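Local coordinates for twin-arginine translocation pathway signal protein (Burkholderia phytofirmans, PDB 2RJO) that probably binds sugars in the periplasm as a periplasmic binding protein, and holds a beta-D-galactopyranose in the cleft between its two lobes, at residues 96-99 with 100-103; 208-211 with 212-215; 294-297 with 298-302. All coordinates share one frame; numbering follows the deposited sequence.

Contact 1 (96-99 with 100-103); sequences NKPK and DLHP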
loop_
_atom_site.group_PDB
_atom_site.type_symbol
_atom_site.label_atom_id
_atom_site.label_comp_id
_atom_site.label_asym_id
_atom_site.label_seq_id
_atom_site.Cartn_x
_atom_site.Cartn_y
_atom_site.Cartn_z
ATOM N N ASN A 96 7.988 0.591 0.630
ATOM C CA ASN A 96 9.255 0.343 -0.064
ATOM C C ASN A 96 10.556 0.863 0.549
ATOM O O ASN A 96 10.671 2.030 0.911
ATOM C CB ASN A 96 9.163 0.874 -1.505
ATOM C CG ASN A 96 7.964 0.337 -2.266
ATOM O OD1 ASN A 96 7.803 -0.867 -2.433
ATOM N ND2 ASN A 96 7.114 1.242 -2.736
ATOM N N LYS A 97 11.541 -0.025 0.633
ATOM C CA LYS A 97 12.858 0.308 1.148
ATOM C C LYS A 97 13.770 -0.904 1.000
ATOM O O LYS A 97 13.296 -2.041 0.918
ATOM C CB LYS A 97 12.798 0.693 2.631
ATOM C CG LYS A 97 12.743 -0.498 3.582
ATOM C CD LYS A 97 12.962 -0.065 5.026
ATOM C CE LYS A 97 13.048 -1.264 5.965
ATOM N NZ LYS A 97 14.250 -2.123 5.744
ATOM N N PRO A 98 15.094 -0.672 0.958
ATOM C CA PRO A 98 16.039 -1.784 0.827
ATOM C C PRO A 98 16.019 -2.579 2.127
ATOM O O PRO A 98 15.703 -2.037 3.182
ATOM C CB PRO A 98 17.381 -1.080 0.618
ATOM C CG PRO A 98 16.996 0.268 0.047
ATOM C CD PRO A 98 15.790 0.624 0.866
ATOM N N LYS A 99 16.360 -3.857 2.065
ATOM C CA LYS A 99 16.368 -4.661 3.272
ATOM C C LYS A 99 17.341 -4.091 4.308
ATOM O O LYS A 99 17.023 -4.036 5.498
ATOM C CB LYS A 99 16.757 -6.100 2.935
ATOM C CG LYS A 99 16.713 -7.058 4.122
ATOM C CD LYS A 99 17.446 -8.355 3.794
ATOM C CE LYS A 99 17.446 -9.310 4.979
ATOM N NZ LYS A 99 18.008 -8.655 6.205
ATOM N N ASP A 100 18.514 -3.648 3.854
ATOM C CA ASP A 100 19.543 -3.113 4.758
ATOM C C ASP A 100 19.260 -1.754 5.378
ATOM O O ASP A 100 19.877 -1.395 6.379
ATOM C CB ASP A 100 20.898 -3.024 4.056
ATOM C CG ASP A 100 21.339 -4.339 3.463
ATOM O OD1 ASP A 100 20.833 -5.405 3.893
ATOM O OD2 ASP A 100 22.208 -4.303 2.559
ATOM N N LEU A 101 18.351 -0.991 4.787
ATOM C CA LEU A 101 18.032 0.328 5.319
ATOM C C LEU A 101 17.144 0.231 6.558
ATOM O O LEU A 101 15.965 -0.125 6.451
ATOM C CB LEU A 101 17.326 1.166 4.259
ATOM C CG LEU A 101 17.144 2.635 4.618
ATOM C CD1 LEU A 101 18.513 3.288 4.708
ATOM C CD2 LEU A 101 16.292 3.327 3.549
ATOM N N HIS A 102 17.707 0.555 7.724
ATOM C CA HIS A 102 16.962 0.503 8.984
ATOM C C HIS A 102 16.921 1.868 9.666
ATOM O O HIS A 102 17.925 2.594 9.704
ATOM C CB HIS A 102 17.604 -0.496 9.954
ATOM C CG HIS A 102 17.733 -1.880 9.409
ATOM N ND1 HIS A 102 16.637 -2.679 9.128
ATOM C CD2 HIS A 102 18.819 -2.614 9.072
ATOM C CE1 HIS A 102 17.048 -3.830 8.643
ATOM N NE2 HIS A 102 18.372 -3.820 8.595
ATOM N N PRO A 103 15.754 2.241 10.216
ATOM C CA PRO A 103 15.653 3.538 10.891
ATOM C C PRO A 103 16.639 3.717 12.050
ATOM O O PRO A 103 17.148 4.817 12.267
ATOM C CB PRO A 103 14.190 3.592 11.349
ATOM C CG PRO A 103 13.741 2.163 11.334
ATOM C CD PRO A 103 14.438 1.589 10.132
#

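Contact 2 (208-211 with 212-215); sequences MALG and AIEA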
loop_
_atom_site.group_PDB
_atom_site.type_symbol
_atom_site.label_atom_id
_atom_site.label_comp_id
_atom_site.label_asym_id
_atom_site.label_seq_id
_atom_site.Cartn_x
_atom_site.Cartn_y
_atom_site.Cartn_z
HETATM N N MSE A 208 -5.617 -2.689 -9.957
HETATM C CA MSE A 208 -5.422 -3.666 -11.027
HETATM C C MSE A 208 -6.622 -4.619 -11.114
HETATM O O MSE A 208 -6.998 -5.055 -12.198
HETATM C CB MSE A 208 -4.115 -4.464 -10.824
HETATM C CG MSE A 208 -2.825 -3.619 -10.842
HETATM SE SE MSE A 208 -1.266 -4.547 -11.094
HETATM C CE MSE A 208 -1.199 -5.505 -9.609
ATOM N N ALA A 209 -7.226 -4.940 -9.976
ATOM C CA ALA A 209 -8.392 -5.824 -9.974
ATOM C C ALA A 209 -9.568 -5.128 -10.655
ATOM O O ALA A 209 -10.327 -5.758 -11.389
ATOM C CB ALA A 209 -8.767 -6.203 -8.549
ATOM N N LEU A 210 -9.715 -3.827 -10.409
ATOM C CA LEU A 210 -10.803 -3.061 -11.019
ATOM C C LEU A 210 -10.537 -2.949 -12.508
ATOM O O LEU A 210 -11.461 -2.874 -13.309
ATOM C CB LEU A 210 -10.913 -1.661 -10.390
ATOM C CG LEU A 210 -11.431 -1.659 -8.945
ATOM C CD1 LEU A 210 -11.362 -0.262 -8.355
ATOM C CD2 LEU A 210 -12.856 -2.171 -8.918
ATOM N N GLY A 211 -9.260 -2.943 -12.871
ATOM C CA GLY A 211 -8.892 -2.870 -14.273
ATOM C C GLY A 211 -9.258 -4.200 -14.898
ATOM O O GLY A 211 -9.757 -4.252 -16.018
ATOM N N ALA A 212 -9.009 -5.283 -14.164
ATOM C CA ALA A 212 -9.340 -6.619 -14.637
ATOM C C ALA A 212 -10.865 -6.738 -14.779
ATOM O O ALA A 212 -11.367 -7.260 -15.771
ATOM C CB ALA A 212 -8.813 -7.666 -13.654
ATOM N N ILE A 213 -11.594 -6.241 -13.784
ATOM C CA ILE A 213 -13.046 -6.302 -13.806
ATOM C C ILE A 213 -13.658 -5.452 -14.915
ATOM O O ILE A 213 -14.754 -5.742 -15.381
ATOM C CB ILE A 213 -13.634 -5.881 -12.452
ATOM C CG1 ILE A 213 -13.219 -6.898 -11.382
ATOM C CG2 ILE A 213 -15.144 -5.774 -12.553
ATOM C CD1 ILE A 213 -13.537 -6.480 -9.946
ATOM N N GLU A 214 -12.960 -4.407 -15.343
ATOM C CA GLU A 214 -13.472 -3.565 -16.421
ATOM C C GLU A 214 -13.380 -4.309 -17.742
ATOM O O GLU A 214 -14.205 -4.118 -18.635
ATOM C CB GLU A 214 -12.688 -2.266 -16.515
ATOM C CG GLU A 214 -12.983 -1.292 -15.387
ATOM C CD GLU A 214 -12.046 -0.100 -15.398
ATOM O OE1 GLU A 214 -10.816 -0.316 -15.337
ATOM O OE2 GLU A 214 -12.542 1.052 -15.467
ATOM N N ALA A 215 -12.364 -5.154 -17.862
ATOM C CA ALA A 215 -12.166 -5.952 -19.053
ATOM C C ALA A 215 -13.219 -7.063 -19.050
ATOM O O ALA A 215 -13.826 -7.355 -20.077
ATOM C CB ALA A 215 -10.762 -6.542 -19.058
#

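Contact 3 (294-297 with 298-302); sequences TNVQ and DVIAR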
loop_
_atom_site.group_PDB
_atom_site.type_symbol
_atom_site.label_atom_id
_atom_site.label_comp_id
_atom_site.label_asym_id
_atom_site.label_seq_id
_atom_site.Cartn_x
_atom_site.Cartn_y
_atom_site.Cartn_z
ATOM N N THR A 294 -18.965 -10.818 3.721
ATOM C CA THR A 294 -19.488 -11.019 5.067
ATOM C C THR A 294 -19.210 -9.856 6.013
ATOM O O THR A 294 -19.999 -9.591 6.919
ATOM C CB THR A 294 -18.968 -12.332 5.673
ATOM O OG1 THR A 294 -17.561 -12.242 5.897
ATOM C CG2 THR A 294 -19.258 -13.487 4.723
ATOM N N ASN A 295 -18.113 -9.138 5.799
ATOM C CA ASN A 295 -17.822 -7.998 6.662
ATOM C C ASN A 295 -17.665 -6.714 5.862
ATOM O O ASN A 295 -17.282 -5.687 6.411
ATOM C CB ASN A 295 -16.544 -8.249 7.460
ATOM C CG ASN A 295 -15.302 -8.167 6.601
ATOM O OD1 ASN A 295 -15.312 -8.601 5.454
ATOM N ND2 ASN A 295 -14.222 -7.616 7.153
ATOM N N VAL A 296 -17.975 -6.755 4.570
ATOM C CA VAL A 296 -17.799 -5.561 3.752
ATOM C C VAL A 296 -18.567 -4.340 4.245
ATOM O O VAL A 296 -18.051 -3.232 4.221
ATOM C CB VAL A 296 -18.173 -5.815 2.280
ATOM C CG1 VAL A 296 -19.661 -6.125 2.151
ATOM C CG2 VAL A 296 -17.796 -4.601 1.446
ATOM N N GLN A 297 -19.795 -4.537 4.695
ATOM C CA GLN A 297 -20.582 -3.412 5.165
ATOM C C GLN A 297 -19.891 -2.670 6.311
ATOM O O GLN A 297 -19.958 -1.443 6.384
ATOM C CB GLN A 297 -21.973 -3.885 5.584
ATOM C CG GLN A 297 -22.922 -2.765 5.980
ATOM C CD GLN A 297 -22.774 -2.357 7.434
ATOM O OE1 GLN A 297 -22.916 -3.188 8.339
ATOM N NE2 GLN A 297 -22.495 -1.069 7.671
ATOM N N ASP A 298 -19.222 -3.403 7.197
ATOM C CA ASP A 298 -18.523 -2.774 8.313
ATOM C C ASP A 298 -17.318 -1.966 7.859
ATOM O O ASP A 298 -17.045 -0.891 8.401
ATOM C CB ASP A 298 -18.064 -3.814 9.330
ATOM C CG ASP A 298 -19.205 -4.378 10.115
ATOM O OD1 ASP A 298 -20.012 -3.579 10.630
ATOM O OD2 ASP A 298 -19.297 -5.612 10.225
ATOM N N VAL A 299 -16.592 -2.479 6.871
ATOM C CA VAL A 299 -15.427 -1.756 6.385
ATOM C C VAL A 299 -15.877 -0.493 5.662
ATOM O O VAL A 299 -15.257 0.557 5.810
ATOM C CB VAL A 299 -14.579 -2.622 5.444
ATOM C CG1 VAL A 299 -13.386 -1.818 4.942
ATOM C CG2 VAL A 299 -14.111 -3.865 6.178
ATOM N N ILE A 300 -16.960 -0.588 4.893
ATOM C CA ILE A 300 -17.464 0.581 4.175
ATOM C C ILE A 300 -17.827 1.704 5.152
ATOM O O ILE A 300 -17.442 2.853 4.947
ATOM C CB ILE A 300 -18.706 0.229 3.310
ATOM C CG1 ILE A 300 -18.277 -0.599 2.098
ATOM C CG2 ILE A 300 -19.414 1.504 2.850
ATOM C CD1 ILE A 300 -19.424 -1.021 1.198
ATOM N N ALA A 301 -18.565 1.361 6.206
ATOM C CA ALA A 301 -18.985 2.322 7.225
ATOM C C ALA A 301 -17.794 2.979 7.922
ATOM O O ALA A 301 -17.872 4.127 8.373
ATOM C CB ALA A 301 -19.852 1.628 8.247
ATOM N N ARG A 302 -16.694 2.242 8.015
ATOM C CA ARG A 302 -15.482 2.750 8.654
ATOM C C ARG A 302 -14.897 3.884 7.809
ATOM O O ARG A 302 -14.469 4.918 8.331
ATOM C CB ARG A 302 -14.462 1.622 8.767
ATOM C CG ARG A 302 -13.298 1.903 9.698
ATOM C CD ARG A 302 -12.331 0.724 9.685
ATOM N NE ARG A 302 -13.066 -0.527 9.870
ATOM C CZ ARG A 302 -12.541 -1.735 9.694
ATOM N NH1 ARG A 302 -11.266 -1.847 9.325
ATOM N NH2 ARG A 302 -13.294 -2.830 9.882
HETATM O O HOH W 1 -22.876 -3.676 11.055
#

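Contact 1 (96-99 with 100-103)
The loop that leaves strand 90-94, at the edge of the sugar pocket, turns back on itself where K97 and P98 meet L101. K97 ties the turn from inside: its NZ donates to L101 O at 2.7 Å and also to P98 O, one residue along, at 2.9 Å. CG of K97 sits between its own backbone N and carbonyl carbon (chi1 81°), and the chain then runs extended as far as chi4, where a turn to 67° swings the ammonium toward the two carbonyl oxygens. Aliphatic CE follows it, 3.2 Å from L101 O. P98 O is gripped twice, since L101 N reaches it at 3.3 Å from above the carbonyl plane, while K97 NZ lies only 20° out of that plane. The bond from L101 N to P98 O, i+3 to i, closes a type I beta turn with K99 and D100 at its corners. P98 and L101 lie side by side, pointing the same way, with CD of the proline 3.8 Å from CB of the leucine. The imidazole of H102 approaches K99 O through CE1, at 3.2 Å and oblique to the ring. K97 NZ has a further partner in the hydroxyl of Y323; E283, which accepts from H102 ND1, is also its long, weak ion-pair partner. At the head of the loop, N96 ND2 bonds to P71 O and makes a weak bond to O6 of the galactose. A buried lysine bracing a beta turn thus follows directly on a ligand-pocket asparagine, in the loop beyond a parallel strand of a periplasmic binding protein lobe.

Contact 2 (208-211 with 212-215)
E214 folds back along the helix and lays its CG over L210 O, 3.0 Å away, while its OE1 comes to 3.4 Å from G211 CA. With CG anti to the carbonyl carbon (chi1 -73°) and the next torsion extended, the side chain runs alongside the preceding turn, its carboxylate beside the backbone. L210 O receives E214 N at 3.0 Å, the donor standing 35° out of the carbonyl plane. I213 does the same one residue earlier: its CG1 passes 3.1 Å from A209 O, the atom that accepts I213 N at 2.8 Å. A212 N bonds to M208 O, also at 2.8 Å, and the methyl of A212 sits 3.3 Å from A209 O. Between side chains the touch is light, CD2 of L210 meeting CD1 of I213 at 4.5 Å. Small residues line the side facing helix 180-194, where A212 and A215 pack on M187; L210 turns to P235 and A239 of helix 234-241. M208, a selenomethionine, has its backbone N held by OD1 of the pocket residue N205. The bonding is ordinary alpha-helical; what places helix 206-218 in the fold is its role as the crossover of a beta-alpha-beta unit, linking strands 198-203 and 227-228 of a parallel sheet.

Contact 3 (294-297 with 298-302)
Two straight backbone bonds carry the first turn of helix 296-302: I300 N to V296 O at 2.9 Å and A301 N to Q297 O at 3.1 Å, both with N-H...O angles of 165°. Ahead of them, N295 O takes weak bonds from D298 N and V299 N. N295 is the N-cap residue by position, yet its side chain makes no capping bond. Its OD1 instead accepts from the backbone N of T292 and its ND2 donates to F290 O, which fixes the amide against the chain leading in from strand 283-291. On the outer side a water donates to OE1 of Q297 at 2.8 Å and to OD1 of D298 at 2.9 Å. It bridges two acceptors that lie 3.7 Å apart, with amide and carboxylate planes turned 60° against each other. Q297 reaches it by a sharp bend at chi2 (-85°), and its NE2 meets the methyl of A301 at 3.8 Å. The apolar packing lies on the side turned to helix 234-241. CG2 of V296 and CD1 of I300 touch at 3.9 Å, side by side and pointing the same way, and CG2 of V299 comes equally near the amide ND2 of N295. V296, V299 and I300 rest on I240 and L237 of helix 234-241. The chemistry is that of a short amphipathic helix: a valine and isoleucine face is pressed onto the protein, a hydrated amide and carboxylate face outward, and the acid in the first turn would be expected to interact favourably with the helix dipole.

The three contacts are strung in series along the chain and nowhere touch. Contacts 1 and 2 lie on opposite sides of the chain's centre, their centres 32 Å apart and their nearest atoms about 12 Å, and both lie near the galactose: the side chain of K97 is about 11 Å from the sugar and that of M208 about 8 Å. N96 of contact 1 is itself a pocket residue, whereas the pocket residue N205 lies just ahead of contact 2. Contact 3 stands 34 Å from contact 1 and 21 Å from contact 2, centre to centre. Helix 234-241 joins contacts 2 and 3, receiving L210 from one and V296, V299 and I300 from the other. Strand 283-291, which precedes contact 3, also supplies E283 to contact 1.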